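Local structure of benzoylformate decarboxylase (Mycobacterium smegmatis, 4Q9D) at residues B[101-104]-B[105-108]; B[109-112]-B[113-116]; B[359-362]-B[363-366]; B[506-509]-B[510-514]. The protein belongs to the thiamine diphosphate-dependent enzyme family, combining three domains built on parallel beta sheets with a bound magnesium ion in a four-chain assembly. One frame throughout, in Å; residues are numbered along the deposited sequence.

Contact 1 of 4, residues B[101-104]-B[105-108]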
loop_
_atom_site.group_PDB
_atom_site.type_symbol
_atom_site.label_atom_id
_atom_site.label_comp_id
_atom_site.label_asym_id
_atom_site.label_seq_id
_atom_site.Cartn_x
_atom_site.Cartn_y
_atom_site.Cartn_z
ATOM N N GLN B 101 -7.066 -5.199 18.029
ATOM C CA GLN B 101 -6.676 -3.835 17.696
ATOM C C GLN B 101 -7.037 -2.951 18.905
ATOM O O GLN B 101 -7.890 -3.331 19.714
ATOM C CB GLN B 101 -7.446 -3.427 16.435
ATOM C CG GLN B 101 -7.394 -1.948 16.077
ATOM C CD GLN B 101 -5.999 -1.482 15.668
ATOM O OE1 GLN B 101 -5.115 -1.280 16.513
ATOM N NE2 GLN B 101 -5.820 -1.243 14.371
ATOM N N GLN B 102 -6.382 -1.805 19.065
ATOM C CA GLN B 102 -6.740 -0.914 20.162
ATOM C C GLN B 102 -8.196 -0.448 20.057
ATOM O O GLN B 102 -8.781 -0.379 18.966
ATOM C CB GLN B 102 -5.762 0.281 20.291
ATOM C CG GLN B 102 -4.614 -0.017 21.271
ATOM C CD GLN B 102 -5.075 0.128 22.744
ATOM O OE1 GLN B 102 -6.269 0.076 23.029
ATOM N NE2 GLN B 102 -4.128 0.348 23.662
ATOM N N THR B 103 -8.783 -0.139 21.208
ATOM C CA THR B 103 -10.181 0.259 21.277
ATOM C C THR B 103 -10.449 1.485 20.395
ATOM O O THR B 103 -9.601 2.385 20.282
ATOM C CB THR B 103 -10.619 0.581 22.756
ATOM O OG1 THR B 103 -11.851 1.274 22.709
ATOM C CG2 THR B 103 -9.607 1.493 23.439
ATOM N N ARG B 104 -11.620 1.520 19.767
ATOM C CA ARG B 104 -12.028 2.709 19.022
ATOM C C ARG B 104 -12.077 3.956 19.913
ATOM O O ARG B 104 -12.058 5.085 19.399
ATOM C CB ARG B 104 -13.398 2.498 18.354
ATOM C CG ARG B 104 -13.468 1.304 17.427
ATOM C CD ARG B 104 -14.816 1.241 16.727
ATOM N NE ARG B 104 -14.955 -0.012 15.994
ATOM C CZ ARG B 104 -14.671 -0.186 14.708
ATOM N NH1 ARG B 104 -14.225 0.834 13.974
ATOM N NH2 ARG B 104 -14.839 -1.388 14.160
ATOM N N GLU B 105 -12.131 3.764 21.240
ATOM C CA GLU B 105 -12.228 4.909 22.166
ATOM C C GLU B 105 -10.917 5.682 22.266
ATOM O O GLU B 105 -10.908 6.788 22.763
ATOM C CB GLU B 105 -12.612 4.462 23.592
ATOM C CG GLU B 105 -13.816 3.553 23.660
ATOM C CD GLU B 105 -15.088 4.341 23.874
ATOM O OE1 GLU B 105 -16.177 3.808 23.592
ATOM O OE2 GLU B 105 -14.992 5.506 24.322
ATOM N N MET B 106 -9.796 5.084 21.862
ATOM C CA MET B 106 -8.483 5.722 22.074
ATOM C C MET B 106 -7.567 5.668 20.853
ATOM O O MET B 106 -6.533 6.333 20.857
ATOM C CB MET B 106 -7.695 4.994 23.175
ATOM C CG MET B 106 -7.990 5.304 24.553
ATOM S SD MET B 106 -6.596 4.868 25.630
ATOM C CE MET B 106 -6.216 3.130 25.362
ATOM N N SER B 107 -7.874 4.814 19.864
ATOM C CA SER B 107 -6.905 4.515 18.796
ATOM C C SER B 107 -6.429 5.775 18.032
ATOM O O SER B 107 -5.298 5.829 17.558
ATOM C CB SER B 107 -7.422 3.417 17.846
ATOM O OG SER B 107 -8.586 3.824 17.128
ATOM N N VAL B 108 -7.259 6.811 17.984
ATOM C CA VAL B 108 -6.891 8.036 17.264
ATOM C C VAL B 108 -5.587 8.674 17.782
ATOM O O VAL B 108 -4.886 9.309 17.009
ATOM C CB VAL B 108 -8.050 9.092 17.244
ATOM C CG1 VAL B 108 -8.235 9.731 18.615
ATOM C CG2 VAL B 108 -7.790 10.175 16.161
HETATM O O HOH W 1 -9.686 1.421 16.811
HETATM O O HOH W 2 -10.031 6.858 19.189
#
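Thr103 collects the amides of Glu105, Met106 and Ser107 on its own two oxygens. Its hydroxyl OG1 receives the amide N of Glu105 at 2.9 Å in a nearly straight bond, while its carbonyl O is shared by two amides: Met106 N at 3.1 Å, arriving from above the carbonyl plane, and Ser107 N at 3.0 Å, lying nearly along the C=O axis. This is an ST motif, hydroxyl to the amide two residues on and carbonyl to those three and four on, and it folds the chain back directly after strand 95-101. The first torsion of Thr103 (chi1 165°) sets OG1 opposite the backbone N and turns it toward the amide of Glu105; CG2 is left to pack on Met106 CB at 4.0 Å. The Met106 methyl CE rests against the carboxamide of Gln102, 3.8 Å from OE1.

A water joins Gln102 O (3.0 Å) to Ser107 OG (2.7 Å), tying the two arms of the turn together. Further out, Gln102 uses OE1 for the amide of Thr103 and NE2 for Tyr112 O and for Tyr281 O of the second subunit. Arg104 pairs with Asp165 and also reaches Ala133 O of the third subunit. Thr103 alone therefore satisfies three consecutive amides, while Gln102 and Arg104 extend hydrogen bonds to the second and third subunits.

Contact 2 of 4, residues B[109-112]-B[113-116]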
loop_
_atom_site.group_PDB
_atom_site.type_symbol
_atom_site.label_atom_id
_atom_site.label_comp_id
_atom_site.label_asym_id
_atom_site.label_seq_id
_atom_site.Cartn_x
_atom_site.Cartn_y
_atom_site.Cartn_z
ATOM N N VAL B 109 -5.257 8.477 19.068
ATOM C CA VAL B 109 -4.069 9.089 19.651
ATOM C C VAL B 109 -2.857 8.157 19.501
ATOM O O VAL B 109 -1.779 8.435 20.019
ATOM C CB VAL B 109 -4.288 9.510 21.142
ATOM C CG1 VAL B 109 -5.650 10.288 21.302
ATOM C CG2 VAL B 109 -4.238 8.308 22.086
ATOM N N ASP B 110 -3.056 7.053 18.787
ATOM C CA ASP B 110 -2.001 6.054 18.575
ATOM C C ASP B 110 -1.433 5.538 19.893
ATOM O O ASP B 110 -0.262 5.707 20.176
ATOM C CB ASP B 110 -0.894 6.573 17.633
ATOM C CG ASP B 110 0.062 5.451 17.164
ATOM O OD1 ASP B 110 -0.330 4.267 17.192
ATOM O OD2 ASP B 110 1.208 5.745 16.793
ATOM N N PRO B 111 -2.288 4.923 20.727
ATOM C CA PRO B 111 -1.852 4.480 22.057
ATOM C C PRO B 111 -0.942 3.245 21.993
ATOM O O PRO B 111 -0.649 2.741 20.898
ATOM C CB PRO B 111 -3.177 4.152 22.762
ATOM C CG PRO B 111 -4.101 3.695 21.637
ATOM C CD PRO B 111 -3.704 4.611 20.462
ATOM N N TYR B 112 -0.484 2.777 23.156
ATOM C CA TYR B 112 0.441 1.635 23.237
ATOM C C TYR B 112 -0.241 0.430 22.607
ATOM O O TYR B 112 -1.432 0.178 22.878
ATOM C CB TYR B 112 0.696 1.302 24.700
ATOM C CG TYR B 112 1.907 0.446 25.032
ATOM C CD1 TYR B 112 3.193 0.915 24.816
ATOM C CD2 TYR B 112 1.754 -0.789 25.647
ATOM C CE1 TYR B 112 4.305 0.176 25.188
ATOM C CE2 TYR B 112 2.863 -1.552 26.011
ATOM C CZ TYR B 112 4.126 -1.056 25.784
ATOM O OH TYR B 112 5.231 -1.773 26.175
ATOM N N LEU B 113 0.519 -0.303 21.789
ATOM C CA LEU B 113 0.041 -1.517 21.108
ATOM C C LEU B 113 -1.113 -1.283 20.130
ATOM O O LEU B 113 -1.804 -2.210 19.749
ATOM C CB LEU B 113 -0.302 -2.611 22.116
ATOM C CG LEU B 113 0.983 -3.264 22.675
ATOM C CD1 LEU B 113 0.694 -4.034 23.950
ATOM C CD2 LEU B 113 1.697 -4.175 21.640
ATOM N N ASN B 114 -1.319 -0.035 19.734
ATOM C CA ASN B 114 -2.162 0.268 18.577
ATOM C C ASN B 114 -1.525 -0.356 17.341
ATOM O O ASN B 114 -0.306 -0.525 17.282
ATOM C CB ASN B 114 -2.229 1.780 18.386
ATOM C CG ASN B 114 -3.279 2.211 17.404
ATOM O OD1 ASN B 114 -4.365 1.634 17.343
ATOM N ND2 ASN B 114 -2.985 3.283 16.652
ATOM N N ASN B 115 -2.353 -0.682 16.357
ATOM C CA ASN B 115 -1.897 -1.230 15.099
ATOM C C ASN B 115 -2.393 -0.301 13.978
ATOM O O ASN B 115 -3.327 -0.635 13.254
ATOM C CB ASN B 115 -2.443 -2.652 14.910
ATOM C CG ASN B 115 -1.786 -3.377 13.726
ATOM O OD1 ASN B 115 -0.804 -2.889 13.156
ATOM N ND2 ASN B 115 -2.321 -4.537 13.360
ATOM N N PRO B 116 -1.768 0.879 13.843
ATOM C CA PRO B 116 -2.203 1.877 12.848
ATOM C C PRO B 116 -2.036 1.385 11.418
ATOM O O PRO B 116 -1.036 0.712 11.114
ATOM C CB PRO B 116 -1.295 3.100 13.119
ATOM C CG PRO B 116 -0.082 2.536 13.783
ATOM C CD PRO B 116 -0.559 1.299 14.579
#
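Tyr112 lays one side of its ring along Leu113, the two side chains pointing the same way with CD2 of the tyrosine 3.8 Å from CD1 of the leucine. They are the central pair of a type II beta turn running from Pro111 to Asn114, and Leu113 takes the positive phi (63°) that such a turn requires at its third position. The turn is closed by Asn114 N, which donates to Pro111 O at 3.1 Å from above the carbonyl plane. Beside this bond, CD of the Pro111 ring packs on Asn114 CB at 3.8 Å.

A second, wider link spans the same loop: a side-chain hydrogen bond from Asn114 to OD1 of Asp110. The two side chains meet at about a right angle, their carboxylate and amide planes 62° apart. Oxygen OD2 of Asp110 forms salt bridges with Arg90 and Arg304 of the second subunit, which probably stabilise the carboxylate as an anion. Tyr112 also meets that subunit, its ring stacked edge-to-face with Tyr281 there. The loop thus presents an aromatic group from the turn and a carboxylate just before it to the subunit interface. Asn114 ND2 keeps its partner in the plane of its own amide, reaching the anti side of Asp110 OD1 at 2.9 Å, 27° out of the carboxylate plane.

Contact 3 of 4, residues B[359-362]-B[363-366]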
loop_
_atom_site.group_PDB
_atom_site.type_symbol
_atom_site.label_atom_id
_atom_site.label_comp_id
_atom_site.label_asym_id
_atom_site.label_seq_id
_atom_site.Cartn_x
_atom_site.Cartn_y
_atom_site.Cartn_z
ATOM N N ALA B 359 21.871 -43.334 4.440
ATOM C CA ALA B 359 21.607 -44.319 5.492
ATOM C C ALA B 359 20.330 -43.984 6.249
ATOM O O ALA B 359 19.510 -44.855 6.503
ATOM C CB ALA B 359 22.773 -44.376 6.475
ATOM N N VAL B 360 20.177 -42.715 6.632
ATOM C CA VAL B 360 19.036 -42.283 7.443
ATOM C C VAL B 360 17.716 -42.560 6.748
ATOM O O VAL B 360 16.792 -43.087 7.355
ATOM C CB VAL B 360 19.076 -40.738 7.755
ATOM C CG1 VAL B 360 17.793 -40.302 8.472
ATOM C CG2 VAL B 360 20.297 -40.382 8.554
ATOM N N TYR B 361 17.611 -42.168 5.476
ATOM C CA TYR B 361 16.344 -42.347 4.759
ATOM C C TYR B 361 16.022 -43.805 4.458
ATOM O O TYR B 361 14.854 -44.186 4.429
ATOM C CB TYR B 361 16.286 -41.494 3.493
ATOM C CG TYR B 361 15.952 -40.042 3.776
ATOM C CD1 TYR B 361 14.649 -39.565 3.644
ATOM C CD2 TYR B 361 16.938 -39.152 4.207
ATOM C CE1 TYR B 361 14.336 -38.215 3.938
ATOM C CE2 TYR B 361 16.640 -37.820 4.490
ATOM C CZ TYR B 361 15.347 -37.356 4.350
ATOM O OH TYR B 361 15.098 -36.027 4.618
ATOM N N GLU B 362 17.046 -44.638 4.270
ATOM C CA GLU B 362 16.765 -46.063 4.035
ATOM C C GLU B 362 16.239 -46.692 5.289
ATOM O O GLU B 362 15.256 -47.414 5.253
ATOM C CB GLU B 362 17.990 -46.861 3.563
ATOM C CG GLU B 362 17.587 -48.329 3.314
ATOM C CD GLU B 362 18.739 -49.224 2.885
ATOM O OE1 GLU B 362 19.910 -48.754 2.863
ATOM O OE2 GLU B 362 18.459 -50.405 2.587
ATOM N N VAL B 363 16.870 -46.401 6.426
ATOM C CA VAL B 363 16.303 -46.865 7.691
ATOM C C VAL B 363 14.851 -46.407 7.869
ATOM O O VAL B 363 13.999 -47.169 8.318
ATOM C CB VAL B 363 17.115 -46.389 8.902
ATOM C CG1 VAL B 363 16.404 -46.789 10.183
ATOM C CG2 VAL B 363 18.531 -46.972 8.849
ATOM N N LEU B 364 14.558 -45.155 7.519
ATOM C CA LEU B 364 13.174 -44.657 7.645
ATOM C C LEU B 364 12.221 -45.456 6.762
ATOM O O LEU B 364 11.114 -45.832 7.185
ATOM C CB LEU B 364 13.092 -43.187 7.230
ATOM C CG LEU B 364 13.415 -42.104 8.235
ATOM C CD1 LEU B 364 13.349 -40.791 7.463
ATOM C CD2 LEU B 364 12.369 -42.120 9.343
ATOM N N SER B 365 12.644 -45.717 5.524
ATOM C CA SER B 365 11.769 -46.466 4.614
ATOM C C SER B 365 11.514 -47.889 5.114
ATOM O O SER B 365 10.436 -48.453 4.894
ATOM C CB SER B 365 12.338 -46.513 3.199
ATOM O OG SER B 365 13.511 -47.293 3.184
ATOM N N ASN B 366 12.482 -48.472 5.809
ATOM C CA ASN B 366 12.244 -49.813 6.374
ATOM C C ASN B 366 11.190 -49.834 7.466
ATOM O O ASN B 366 10.505 -50.846 7.645
ATOM C CB ASN B 366 13.534 -50.411 6.931
ATOM C CG ASN B 366 14.556 -50.687 5.855
ATOM O OD1 ASN B 366 14.210 -50.889 4.690
ATOM N ND2 ASN B 366 15.826 -50.673 6.234
HETATM O O HOH W 3 15.588 -50.940 2.252
#
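Glu362 and Ser365 meet through backbone and hydroxyl on helix 357-367, where the regular hydrogen bonding is supplemented from the side. The backbone bonds follow the alpha-helical i to i+4 pattern: Val363 N reaches Ala359 O at 3.1 Å, and the amides of Leu364 and Ser365 repeat the pattern toward Val360 and Tyr361. Glu362 O is gripped twice, by Asn366 N at 3.0 Å and by the hydroxyl OG of Ser365 at 2.7 Å. Ser365 can do this because its first torsion (chi1 68°) folds OG back over the preceding turn.

Polar side chains are linked through water. One molecule donates to Glu362 OE2 at 2.9 Å and to Asn366 OD1 at 2.8 Å, spanning a carboxylate and an amide whose planes lie 63° apart. The other oxygen of Glu362, OE1, is hydrogen-bonded to Ser347.

The apolar contact is packing of a methyl on a ring: Leu364 CD1 lies over one face of Tyr361, 4.2 Å from CD1 of the tyrosine. Tyr361 OH is hydrogen-bonded to Thr381 and Thr431, so the ring is fixed at its far end as well. The helix therefore has two chemistries: an apolar side, where Leu364 packs on Val429 and Thr431 of strand 428-433, and a water-bridged one at Glu362 and Asn366. Separately, Ser365 OG gives Glu362 O its second donor.

Contact 4 of 4, residues B[506-509]-B[510-514]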
loop_
_atom_site.group_PDB
_atom_site.type_symbol
_atom_site.label_atom_id
_atom_site.label_comp_id
_atom_site.label_asym_id
_atom_site.label_seq_id
_atom_site.Cartn_x
_atom_site.Cartn_y
_atom_site.Cartn_z
ATOM N N THR B 506 22.765 -46.870 12.724
ATOM C CA THR B 506 21.552 -47.267 12.027
ATOM C C THR B 506 20.727 -48.248 12.852
ATOM O O THR B 506 19.489 -48.209 12.801
ATOM C CB THR B 506 21.855 -47.835 10.630
ATOM O OG1 THR B 506 22.835 -48.879 10.737
ATOM C CG2 THR B 506 22.387 -46.732 9.724
ATOM N N ASP B 507 21.382 -49.119 13.625
ATOM C CA ASP B 507 20.603 -50.024 14.488
ATOM C C ASP B 507 19.794 -49.251 15.519
ATOM O O ASP B 507 18.633 -49.569 15.773
ATOM C CB ASP B 507 21.482 -50.999 15.271
ATOM C CG ASP B 507 22.123 -52.072 14.383
ATOM O OD1 ASP B 507 21.467 -52.564 13.436
ATOM O OD2 ASP B 507 23.291 -52.417 14.652
ATOM N N MET B 508 20.449 -48.304 16.175
ATOM C CA MET B 508 19.785 -47.513 17.217
ATOM C C MET B 508 18.664 -46.672 16.601
ATOM O O MET B 508 17.562 -46.604 17.144
ATOM C CB MET B 508 20.792 -46.634 17.940
ATOM C CG MET B 508 20.209 -46.033 19.198
ATOM S SD MET B 508 21.411 -45.103 20.132
ATOM C CE MET B 508 20.277 -44.096 21.127
ATOM N N LEU B 509 18.936 -46.082 15.439
ATOM C CA LEU B 509 17.914 -45.327 14.707
ATOM C C LEU B 509 16.673 -46.178 14.473
ATOM O O LEU B 509 15.521 -45.764 14.719
ATOM C CB LEU B 509 18.480 -44.798 13.371
ATOM C CG LEU B 509 17.470 -44.051 12.481
ATOM C CD1 LEU B 509 16.821 -42.868 13.242
ATOM C CD2 LEU B 509 18.183 -43.560 11.238
ATOM N N GLU B 510 16.898 -47.401 14.033
ATOM C CA GLU B 510 15.780 -48.269 13.707
ATOM C C GLU B 510 15.001 -48.592 14.954
ATOM O O GLU B 510 13.754 -48.585 14.955
ATOM C CB GLU B 510 16.289 -49.559 13.060
ATOM C CG GLU B 510 15.217 -50.576 12.743
ATOM C CD GLU B 510 15.815 -51.966 12.455
ATOM O OE1 GLU B 510 17.064 -52.103 12.406
ATOM O OE2 GLU B 510 15.036 -52.921 12.286
ATOM N N ALA B 511 15.729 -48.884 16.026
ATOM C CA ALA B 511 15.070 -49.286 17.259
ATOM C C ALA B 511 14.311 -48.111 17.876
ATOM O O ALA B 511 13.196 -48.270 18.375
ATOM C CB ALA B 511 16.093 -49.859 18.257
ATOM N N GLU B 512 14.924 -46.930 17.872
ATOM C CA GLU B 512 14.268 -45.745 18.455
ATOM C C GLU B 512 13.045 -45.345 17.622
ATOM O O GLU B 512 12.038 -44.874 18.163
ATOM C CB GLU B 512 15.269 -44.595 18.562
ATOM C CG GLU B 512 16.375 -44.858 19.582
ATOM C CD GLU B 512 15.859 -44.885 21.025
ATOM O OE1 GLU B 512 14.687 -44.526 21.262
ATOM O OE2 GLU B 512 16.644 -45.243 21.926
ATOM N N LEU B 513 13.139 -45.555 16.306
ATOM C CA LEU B 513 12.030 -45.300 15.396
ATOM C C LEU B 513 10.838 -46.182 15.730
ATOM O O LEU B 513 9.697 -45.697 15.821
ATOM C CB LEU B 513 12.465 -45.480 13.925
ATOM C CG LEU B 513 13.062 -44.234 13.243
ATOM C CD1 LEU B 513 13.646 -44.546 11.830
ATOM C CD2 LEU B 513 11.996 -43.111 13.182
ATOM N N LYS B 514 11.100 -47.475 15.939
ATOM C CA LYS B 514 10.039 -48.402 16.313
ATOM C C LYS B 514 9.432 -48.033 17.651
ATOM O O LYS B 514 8.225 -48.097 17.829
ATOM C CB LYS B 514 10.553 -49.836 16.377
ATOM C CG LYS B 514 10.943 -50.424 15.011
ATOM C CD LYS B 514 11.547 -51.851 15.166
ATOM C CE LYS B 514 11.936 -52.433 13.795
ATOM N NZ LYS B 514 12.847 -53.624 13.893
HETATM O O HOH W 4 17.590 -52.110 15.359
#
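Leu509 and Leu513 lie side by side one helical turn apart, pointing the same way, with their CD1 methyls 3.9 Å from each other. Between them the backbone bond from Leu513 N to Leu509 O, 2.9 Å, fixes the spacing. Leu509 meets Val527 and Leu513 meets Leu525, both of strand 523-528, as befits the helix of a beta-alpha-beta crossover between strands 499-502 and 523-528.

Met508 and Glu512 form a second parallel pair. The first torsion of the extended methionine (chi1 -168°) carries CG away from the backbone N, and the chain runs beside a glutamate bent at its second torsion. Met508 CE ends 3.9 Å from Glu512 OE2, while the two CG atoms are 4.0 Å apart. The thioether chain thus follows the acid, CG beside CG and its methyl near the carboxylate.

The third grouping is charged. Asp507 OD1 and Glu510 OE1 come within 4.5 Å, like charges that would disfavour each other. Glu510 OE2 is bridged by Lys514 NZ at 2.8 Å, arriving from above the carboxylate plane, and a water bound to Asp507 O at 2.8 Å makes a weak bond to OE1. The lysine would therefore offset part of the repulsion, while the leucines, on a different side, pack against the sheet and helix 357-367.

In the fold
The four contacts form two close pairs. Contacts 1 and 2 follow one another along the loop between strands 95-101 and 128-130, their centres 7 Å apart, and both touch the second subunit; Gln101 NE2 probably bonds to Asn115 O at 2.8 Å between them. Contacts 3 and 4 belong to neighbouring helices, centres 10 Å apart, that pack directly: Leu364 CD2 meets Leu513 CD1 at 3.7 Å, and Val363 CG1 meets Leu509 CG at the same distance. Between centres, contact 1 lies about 56 Å and contact 2 about 53 Å from both contact 3 and contact 4. The magnesium ion, held by Asp434, Asn461 and Glu463, is about 11 Å from the side chain of Tyr361 in contact 3.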